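Local coordinates for extracellular solute-binding protein, family 1 (Trichodesmium erythraeum IMS101, PDB 6G7N), which binds ferric iron and probably delivers it to an ABC transporter, as the extracellular solute-binding component of an iron-uptake system, at residues F169-I181 / I188-L202. Residues are numbered along the deposited sequence; the frame is centred on the assembly and turned at random.
Sequences FARPPEGNDTAQI and IGDIGLANSYYLARL. With FE (Fe (III) ion), chain E; DAL (D-alanine), chain C.
D177, in the first turn of helix 177-186, carries the polar side of this contact by accepting from N195 N at the end of strand 191-195. N195 N lies 2.8 Å from D177 OD2, which it meets from above the carboxylate plane, 38° out of it; the same oxygen forms a salt bridge with R103. A water joins D177 OD1 to L193 O, and a second joins T178 OG1 to Y198 O, so both residues also reach the other segment through solvent.

The ring of Y198 packs against this helix start: D177 CB lies 3.4 Å from Y198 CD2, while the T178 and Y198 side chains cross at about a right angle, with T178 OG1 3.5 Å from Y198 CD1. I181 supplies the apolar part. With its CG1 beside the backbone N (chi1 -63°) and the chain extended beyond it, I181 CD1 comes within 3.7 Å of Y198 CB; its CG2 meets L202 CD1 tip to tip at 3.7 Å.

Y197 and Y198 each bind the iron through OH at 2.0 Å, with Y141 and the D-alanine N and O among the other ligands.

Without the carboxylate, as with an alanine at D177, N195 N would probably lose its acceptor and R103 its charge partner. By holding N195, whose ND2 donates to Y197 OH, the carboxylate probably helps position the strand-to-helix turn from which both iron-binding tyrosines project.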
ATOM      1  N   PHE A 169      14.714 -16.828   6.665  1.00 12.11           N
ATOM      2  CA  PHE A 169      13.357 -17.305   6.432  1.00 12.70           C
ATOM      3  C   PHE A 169      13.115 -18.634   7.146  1.00 14.10           C
ATOM      4  O   PHE A 169      13.927 -19.575   7.050  1.00 14.57           O
ATOM      5  CB  PHE A 169      13.089 -17.518   4.950  1.00 13.60           C
ATOM      6  CG  PHE A 169      12.987 -16.270   4.109  1.00 13.15           C
ATOM      7  CD1 PHE A 169      13.009 -14.982   4.634  1.00 12.90           C
ATOM      8  CD2 PHE A 169      12.863 -16.415   2.734  1.00 14.86           C
ATOM      9  CE1 PHE A 169      12.890 -13.881   3.813  1.00 14.39           C
ATOM     10  CE2 PHE A 169      12.731 -15.324   1.906  1.00 15.54           C
ATOM     11  CZ  PHE A 169      12.731 -14.055   2.456  1.00 14.96           C
ATOM     12  N   ALA A 170      11.992 -18.727   7.858  1.00 14.43           N
ATOM     13  CA  ALA A 170      11.600 -19.964   8.545  1.00 14.78           C
ATOM     14  C   ALA A 170      11.128 -21.042   7.576  1.00 15.26           C
ATOM     15  O   ALA A 170      11.229 -22.234   7.872  1.00 17.96           O
ATOM     16  CB  ALA A 170      10.506 -19.656   9.538  1.00 17.27           C
ATOM     17  N   ARG A 171      10.564 -20.630   6.453  1.00 15.74           N
ATOM     18  CA  ARG A 171      10.036 -21.517   5.438  1.00 16.22           C
ATOM     19  C   ARG A 171      10.113 -20.774   4.104  1.00 15.07           C
ATOM     20  O   ARG A 171      10.204 -19.540   4.100  1.00 14.71           O
ATOM     21  CB  ARG A 171       8.571 -21.915   5.747  1.00 16.37           C
ATOM     22  CG  ARG A 171       7.566 -20.771   5.620  1.00 15.41           C
ATOM     23  CD  ARG A 171       6.166 -21.211   5.940  1.00 16.68           C
ATOM     24  NE  ARG A 171       5.207 -20.203   5.557  1.00 18.88           N
ATOM     25  CZ  ARG A 171       3.890 -20.321   5.733  1.00 19.73           C
ATOM     26  NH1 ARG A 171       3.381 -21.400   6.313  1.00 22.58           N
ATOM     27  NH2 ARG A 171       3.076 -19.368   5.307  1.00 23.63           N
ATOM     28  N   PRO A 172      10.015 -21.491   2.982  1.00 15.34           N
ATOM     29  CA  PRO A 172       9.964 -20.772   1.705  1.00 15.28           C
ATOM     30  C   PRO A 172       8.719 -19.892   1.666  1.00 14.08           C
ATOM     31  O   PRO A 172       7.664 -20.263   2.181  1.00 14.94           O
ATOM     32  CB  PRO A 172       9.870 -21.913   0.680  1.00 17.61           C
ATOM     33  CG  PRO A 172      10.459 -23.085   1.369  1.00 19.71           C
ATOM     34  CD  PRO A 172      10.049 -22.952   2.798  1.00 17.65           C
ATOM     35  N   PRO A 173       8.818 -18.701   1.081  1.00 14.20           N
ATOM     36  CA  PRO A 173       7.641 -17.836   0.952  1.00 14.00           C
ATOM     37  C   PRO A 173       6.414 -18.599   0.446  1.00 14.69           C
ATOM     38  O   PRO A 173       6.479 -19.255  -0.595  1.00 16.11           O
ATOM     39  CB  PRO A 173       8.114 -16.798  -0.048  1.00 15.64           C
ATOM     40  CG  PRO A 173       9.576 -16.642   0.271  1.00 15.82           C
ATOM     41  CD  PRO A 173      10.050 -18.050   0.586  1.00 15.24           C
ATOM     42  N   GLU A 174       5.318 -18.472   1.184  1.00 15.01           N
ATOM     43  CA  GLU A 174       4.100 -19.236   0.922  1.00 16.50           C
ATOM     44  C   GLU A 174       2.924 -18.409   1.405  1.00 16.24           C
ATOM     45  O   GLU A 174       2.883 -18.032   2.573  1.00 16.63           O
ATOM     46  CB  GLU A 174       4.150 -20.597   1.663  1.00 18.82           C
ATOM     47  CG  GLU A 174       2.866 -21.427   1.640  1.00 21.40           C
ATOM     48  CD  GLU A 174       2.908 -22.701   2.482  1.00 25.40           C
ATOM     49  OE1 GLU A 174       3.944 -23.010   3.147  1.00 28.53           O
ATOM     50  OE2 GLU A 174       1.879 -23.402   2.481  1.00 32.79           O
ATOM     51  N   GLY A 175       1.941 -18.195   0.526  1.00 14.67           N
ATOM     52  CA  GLY A 175       0.717 -17.508   0.924  1.00 13.71           C
ATOM     53  C   GLY A 175       0.796 -15.990   0.859  1.00 13.54           C
ATOM     54  O   GLY A 175       1.835 -15.433   0.486  1.00 14.61           O
ATOM     55  N   ASN A 176      -0.319 -15.342   1.224  1.00 12.97           N
ATOM     56  CA  ASN A 176      -0.440 -13.889   1.160  1.00 12.26           C
ATOM     57  C   ASN A 176      -0.069 -13.242   2.495  1.00 11.99           C
ATOM     58  O   ASN A 176       0.522 -13.896   3.371  1.00 12.42           O
ATOM     59  CB  ASN A 176      -1.854 -13.543   0.664  1.00 13.12           C
ATOM     60  CG  ASN A 176      -2.945 -14.000   1.595  1.00 13.58           C
ATOM     61  OD1 ASN A 176      -2.697 -14.331   2.750  1.00 13.90           O
ATOM     62  ND2 ASN A 176      -4.170 -14.047   1.078  1.00 17.40           N
ATOM     63  N   ASP A 177      -0.325 -11.945   2.661  1.00 11.54           N
ATOM     64  CA  ASP A 177       0.089 -11.279   3.889  1.00 10.98           C
ATOM     65  C   ASP A 177      -0.628 -11.858   5.112  1.00 11.00           C
ATOM     66  O   ASP A 177      -0.043 -12.047   6.158  1.00 12.38           O
ATOM     67  CB  ASP A 177      -0.155  -9.749   3.852  1.00 11.14           C
ATOM     68  CG  ASP A 177       1.008  -8.923   3.308  1.00 11.52           C
ATOM     69  OD1 ASP A 177       1.966  -9.494   2.703  1.00 13.82           O
ATOM     70  OD2 ASP A 177       0.958  -7.687   3.501  1.00 11.09           O
ATOM     71  N   THR A 178      -1.931 -12.112   4.951  1.00 12.17           N
ATOM     72  CA  THR A 178      -2.716 -12.697   6.043  1.00 13.09           C
ATOM     73  C   THR A 178      -2.156 -14.060   6.468  1.00 12.47           C
ATOM     74  O   THR A 178      -2.118 -14.392   7.658  1.00 13.90           O
ATOM     75  CB  THR A 178      -4.189 -12.792   5.605  1.00 14.79           C
ATOM     76  OG1 THR A 178      -4.666 -11.470   5.346  1.00 16.13           O
ATOM     77  CG2 THR A 178      -5.044 -13.511   6.621  1.00 17.70           C
ATOM     78  N   ALA A 179      -1.697 -14.833   5.494  1.00 13.06           N
ATOM     79  CA  ALA A 179      -1.072 -16.122   5.791  1.00 13.12           C
ATOM     80  C   ALA A 179       0.182 -15.945   6.635  1.00 12.56           C
ATOM     81  O   ALA A 179       0.469 -16.791   7.489  1.00 13.42           O
ATOM     82  CB  ALA A 179      -0.766 -16.888   4.521  1.00 13.95           C
ATOM     83  N   GLN A 180       0.923 -14.847   6.431  1.00 12.26           N
ATOM     84  CA  GLN A 180       2.120 -14.631   7.258  1.00 12.34           C
ATOM     85  C   GLN A 180       1.711 -14.329   8.702  1.00 12.24           C
ATOM     86  O   GLN A 180       2.329 -14.813   9.641  1.00 12.79           O
ATOM     87  CB  GLN A 180       3.006 -13.523   6.691  1.00 12.20           C
ATOM     88  CG  GLN A 180       3.288 -13.610   5.208  1.00 12.46           C
ATOM     89  CD  GLN A 180       3.706 -14.961   4.716  1.00 13.29           C
ATOM     90  OE1 GLN A 180       4.583 -15.606   5.289  1.00 15.08           O
ATOM     91  NE2 GLN A 180       3.062 -15.408   3.639  1.00 13.80           N
ATOM     92  N   ILE A 181       0.668 -13.515   8.869  1.00 12.18           N
ATOM     93  CA  ILE A 181       0.175 -13.208  10.201  1.00 12.02           C
ATOM     94  C   ILE A 181      -0.266 -14.497  10.916  1.00 12.89           C
ATOM     95  O   ILE A 181       0.059 -14.705  12.103  1.00 14.07           O
ATOM     96  CB  ILE A 181      -0.974 -12.174  10.139  1.00 12.31           C
ATOM     97  CG1 ILE A 181      -0.457 -10.842   9.563  1.00 12.26           C
ATOM     98  CG2 ILE A 181      -1.598 -11.975  11.509  1.00 12.97           C
ATOM     99  CD1 ILE A 181      -1.546  -9.838   9.258  1.00 14.02           C
ATOM    100  N   ILE A 188       5.042 -20.760  13.473  1.00 18.07           N
ATOM    101  CA  ILE A 188       5.859 -21.159  12.326  1.00 18.53           C
ATOM    102  C   ILE A 188       7.006 -20.149  12.157  1.00 18.03           C
ATOM    103  O   ILE A 188       8.144 -20.513  11.834  1.00 19.52           O
ATOM    104  CB  ILE A 188       4.970 -21.256  11.068  1.00 20.08           C
ATOM    105  CG1 ILE A 188       3.967 -22.408  11.236  1.00 22.48           C
ATOM    106  CG2 ILE A 188       5.810 -21.417   9.814  1.00 22.32           C
ATOM    107  CD1 ILE A 188       2.877 -22.437  10.210  1.00 26.99           C
ATOM    108  N   GLY A 189       6.686 -18.873  12.346  1.00 17.02           N
ATOM    109  CA  GLY A 189       7.686 -17.833  12.479  1.00 16.66           C
ATOM    110  C   GLY A 189       7.451 -17.082  13.769  1.00 15.32           C
ATOM    111  O   GLY A 189       6.332 -17.140  14.330  1.00 17.12           O
ATOM    112  N   ASP A 190       8.465 -16.340  14.234  1.00 14.40           N
ATOM    113  CA  ASP A 190       8.261 -15.415  15.349  1.00 15.02           C
ATOM    114  C   ASP A 190       7.909 -14.012  14.871  1.00 13.44           C
ATOM    115  O   ASP A 190       7.279 -13.263  15.617  1.00 14.05           O
ATOM    116  CB  ASP A 190       9.477 -15.375  16.285  1.00 17.30           C
ATOM    117  CG  ASP A 190       9.656 -16.650  17.101  1.00 20.84           C
ATOM    118  OD1 ASP A 190       8.736 -17.490  17.171  1.00 23.93           O
ATOM    119  OD2 ASP A 190      10.756 -16.781  17.656  1.00 24.34           O
ATOM    120  N   ILE A 191       8.370 -13.632  13.676  1.00 12.67           N
ATOM    121  CA  ILE A 191       8.085 -12.321  13.110  1.00 13.37           C
ATOM    122  C   ILE A 191       7.805 -12.489  11.626  1.00 12.57           C
ATOM    123  O   ILE A 191       8.203 -13.466  10.990  1.00 12.87           O
ATOM    124  CB  ILE A 191       9.218 -11.291  13.369  1.00 14.25           C
ATOM    125  CG1 ILE A 191      10.504 -11.711  12.675  1.00 14.39           C
ATOM    126  CG2 ILE A 191       9.414 -11.031  14.851  1.00 15.42           C
ATOM    127  CD1 ILE A 191      11.582 -10.636  12.739  1.00 15.86           C
ATOM    128  N   GLY A 192       7.121 -11.497  11.070  1.00 12.47           N
ATOM    129  CA  GLY A 192       6.893 -11.438   9.634  1.00 13.56           C
ATOM    130  C   GLY A 192       6.690 -10.029   9.196  1.00 11.69           C
ATOM    131  O   GLY A 192       6.608  -9.134  10.025  1.00 12.68           O
ATOM    132  N   LEU A 193       6.656  -9.818   7.875  1.00 11.51           N
ATOM    133  CA  LEU A 193       6.303  -8.504   7.319  1.00 11.11           C
ATOM    134  C   LEU A 193       4.946  -8.608   6.658  1.00 10.82           C
ATOM    135  O   LEU A 193       4.660  -9.571   5.945  1.00 11.97           O
ATOM    136  CB  LEU A 193       7.336  -8.000   6.306  1.00 12.98           C
ATOM    137  CG  LEU A 193       8.727  -7.689   6.814  1.00 13.69           C
ATOM    138  CD1 LEU A 193       9.664  -7.052   5.786  1.00 17.05           C
ATOM    139  CD2 LEU A 193       8.740  -6.746   8.009  1.00 18.80           C
ATOM    140  N   ALA A 194       4.106  -7.606   6.902  1.00 10.09           N
ATOM    141  CA  ALA A 194       2.772  -7.536   6.288  1.00 10.37           C
ATOM    142  C   ALA A 194       2.292  -6.100   6.366  1.00  9.55           C
ATOM    143  O   ALA A 194       2.808  -5.309   7.147  1.00 10.75           O
ATOM    144  CB  ALA A 194       1.792  -8.479   6.964  1.00 11.34           C
ATOM    145  N   ASN A 195       1.253  -5.793   5.590  1.00  9.64           N
ATOM    146  CA  ASN A 195       0.655  -4.465   5.679  1.00 10.19           C
ATOM    147  C   ASN A 195      -0.247  -4.374   6.918  1.00  9.81           C
ATOM    148  O   ASN A 195      -0.952  -5.324   7.265  1.00 10.44           O
ATOM    149  CB  ASN A 195      -0.132  -4.120   4.411  1.00 10.74           C
ATOM    150  CG  ASN A 195       0.735  -3.845   3.195  1.00  9.58           C
ATOM    151  OD1 ASN A 195       1.944  -3.589   3.317  1.00 10.53           O
ATOM    152  ND2 ASN A 195       0.118  -3.881   2.017  1.00 10.86           N
ATOM    153  N   SER A 196      -0.242  -3.182   7.504  1.00 10.27           N
ATOM    154  CA  SER A 196      -0.963  -2.865   8.726  1.00 11.56           C
ATOM    155  C   SER A 196      -2.440  -3.270   8.688  1.00 11.18           C
ATOM    156  O   SER A 196      -2.975  -3.807   9.677  1.00 12.20           O
ATOM    157  CB  SER A 196      -0.823  -1.339   8.959  1.00 11.43           C
ATOM    158  OG  SER A 196      -1.189  -0.570   7.804  1.00 12.10           O
ATOM    159  N   TYR A 197      -3.107  -2.985   7.569  1.00 10.58           N
ATOM    160  CA  TYR A 197      -4.534  -3.200   7.476  1.00 11.00           C
ATOM    161  C   TYR A 197      -4.928  -4.666   7.545  1.00 11.17           C
ATOM    162  O   TYR A 197      -6.091  -4.960   7.833  1.00 12.28           O
ATOM    163  CB  TYR A 197      -5.121  -2.502   6.227  1.00 11.24           C
ATOM    164  CG  TYR A 197      -4.541  -2.960   4.927  1.00 10.48           C
ATOM    165  CD1 TYR A 197      -5.018  -4.068   4.255  1.00 11.67           C
ATOM    166  CD2 TYR A 197      -3.482  -2.275   4.341  1.00 10.36           C
ATOM    167  CE1 TYR A 197      -4.460  -4.472   3.045  1.00 11.92           C
ATOM    168  CE2 TYR A 197      -2.912  -2.679   3.139  1.00 10.44           C
ATOM    169  CZ  TYR A 197      -3.363  -3.807   2.496  1.00 10.64           C
ATOM    170  OH  TYR A 197      -2.756  -4.246   1.352  1.00 11.65           O
ATOM    171  N   TYR A 198      -4.010  -5.596   7.282  1.00 10.92           N
ATOM    172  CA  TYR A 198      -4.362  -7.015   7.369  1.00 11.57           C
ATOM    173  C   TYR A 198      -4.534  -7.455   8.823  1.00 11.85           C
ATOM    174  O   TYR A 198      -5.352  -8.340   9.107  1.00 13.24           O
ATOM    175  CB  TYR A 198      -3.350  -7.912   6.636  1.00 11.49           C
ATOM    176  CG  TYR A 198      -3.375  -7.755   5.142  1.00 11.56           C
ATOM    177  CD1 TYR A 198      -4.487  -8.114   4.392  1.00 13.43           C
ATOM    178  CD2 TYR A 198      -2.292  -7.208   4.466  1.00 11.83           C
ATOM    179  CE1 TYR A 198      -4.500  -7.958   3.028  1.00 13.80           C
ATOM    180  CE2 TYR A 198      -2.312  -7.040   3.095  1.00 12.22           C
ATOM    181  CZ  TYR A 198      -3.422  -7.401   2.377  1.00 13.30           C
ATOM    182  OH  TYR A 198      -3.456  -7.211   1.015  1.00 15.58           O
ATOM    183  N   LEU A 199      -3.763  -6.885   9.749  1.00 11.59           N
ATOM    184  CA  LEU A 199      -3.983  -7.203  11.150  1.00 12.23           C
ATOM    185  C   LEU A 199      -5.289  -6.574  11.636  1.00 12.70           C
ATOM    186  O   LEU A 199      -6.080  -7.226  12.339  1.00 13.81           O
ATOM    187  CB  LEU A 199      -2.802  -6.771  12.014  1.00 12.58           C
ATOM    188  CG  LEU A 199      -2.905  -7.142  13.479  1.00 13.10           C
ATOM    189  CD1 LEU A 199      -3.012  -8.656  13.715  1.00 14.93           C
ATOM    190  CD2 LEU A 199      -1.715  -6.589  14.247  1.00 14.53           C
ATOM    191  N   ALA A 200      -5.517  -5.315  11.253  1.00 13.29           N
ATOM    192  CA  ALA A 200      -6.784  -4.662  11.560  1.00 13.58           C
ATOM    193  C   ALA A 200      -8.001  -5.434  11.064  1.00 13.68           C
ATOM    194  O   ALA A 200      -9.035  -5.518  11.738  1.00 16.11           O
ATOM    195  CB  ALA A 200      -6.763  -3.251  11.043  1.00 15.03           C
ATOM    196  N   ARG A 201      -7.883  -5.986   9.857  1.00 13.50           N
ATOM    197  CA  ARG A 201      -8.966  -6.759   9.271  1.00 14.49           C
ATOM    198  C   ARG A 201      -9.330  -7.964  10.160  1.00 14.96           C
ATOM    199  O   ARG A 201     -10.521  -8.234  10.388  1.00 17.20           O
ATOM    200  CB  ARG A 201      -8.570  -7.221   7.889  1.00 14.91           C
ATOM    201  CG  ARG A 201      -9.674  -7.875   7.126  1.00 16.29           C
ATOM    202  CD  ARG A 201      -9.192  -8.341   5.762  1.00 16.99           C
ATOM    203  NE  ARG A 201      -8.782  -7.248   4.866  1.00 15.70           N
ATOM    204  CZ  ARG A 201      -8.337  -7.456   3.634  1.00 16.32           C
ATOM    205  NH1 ARG A 201      -8.178  -8.701   3.188  1.00 18.21           N
ATOM    206  NH2 ARG A 201      -8.027  -6.444   2.839  1.00 17.92           N
ATOM    207  N   LEU A 202      -8.305  -8.663  10.676  1.00 14.04           N
ATOM    208  CA  LEU A 202      -8.542  -9.778  11.582  1.00 15.00           C
ATOM    209  C   LEU A 202      -9.179  -9.341  12.873  1.00 17.12           C
ATOM    210  O   LEU A 202     -10.073 -10.031  13.401  1.00 19.72           O
ATOM    211  CB  LEU A 202      -7.243 -10.547  11.836  1.00 15.58           C
ATOM    212  CG  LEU A 202      -6.682 -11.289  10.641  1.00 14.86           C
ATOM    213  CD1 LEU A 202      -5.220 -11.632  10.899  1.00 16.19           C
ATOM    214  CD2 LEU A 202      -7.463 -12.553  10.328  1.00 17.63           C
TER
HETATM  215 FE    FE E 403      -3.574  -5.489   0.022  1.00 13.05          FE
HETATM  216  N   DAL C 401      -4.905  -6.341  -1.542  0.80 20.99           N
HETATM  217  CA  DAL C 401      -6.170  -5.533  -1.554  0.80 22.85           C
HETATM  218  CB  DAL C 401      -6.747  -5.470  -2.960  0.80 27.91           C
HETATM  219  C   DAL C 401      -6.004  -4.170  -0.968  0.80 18.87           C
HETATM  220  O   DAL C 401      -4.906  -3.935  -0.423  0.80 16.87           O
HETATM  221  OXT DAL C 401      -6.968  -3.361  -1.059  0.80 21.78           O
HETATM  222  O   HOH W   1       4.362 -10.923   3.534  1.00 12.78           O
HETATM  223  O   HOH W   2      -6.340 -10.115   7.146  1.00 16.34           O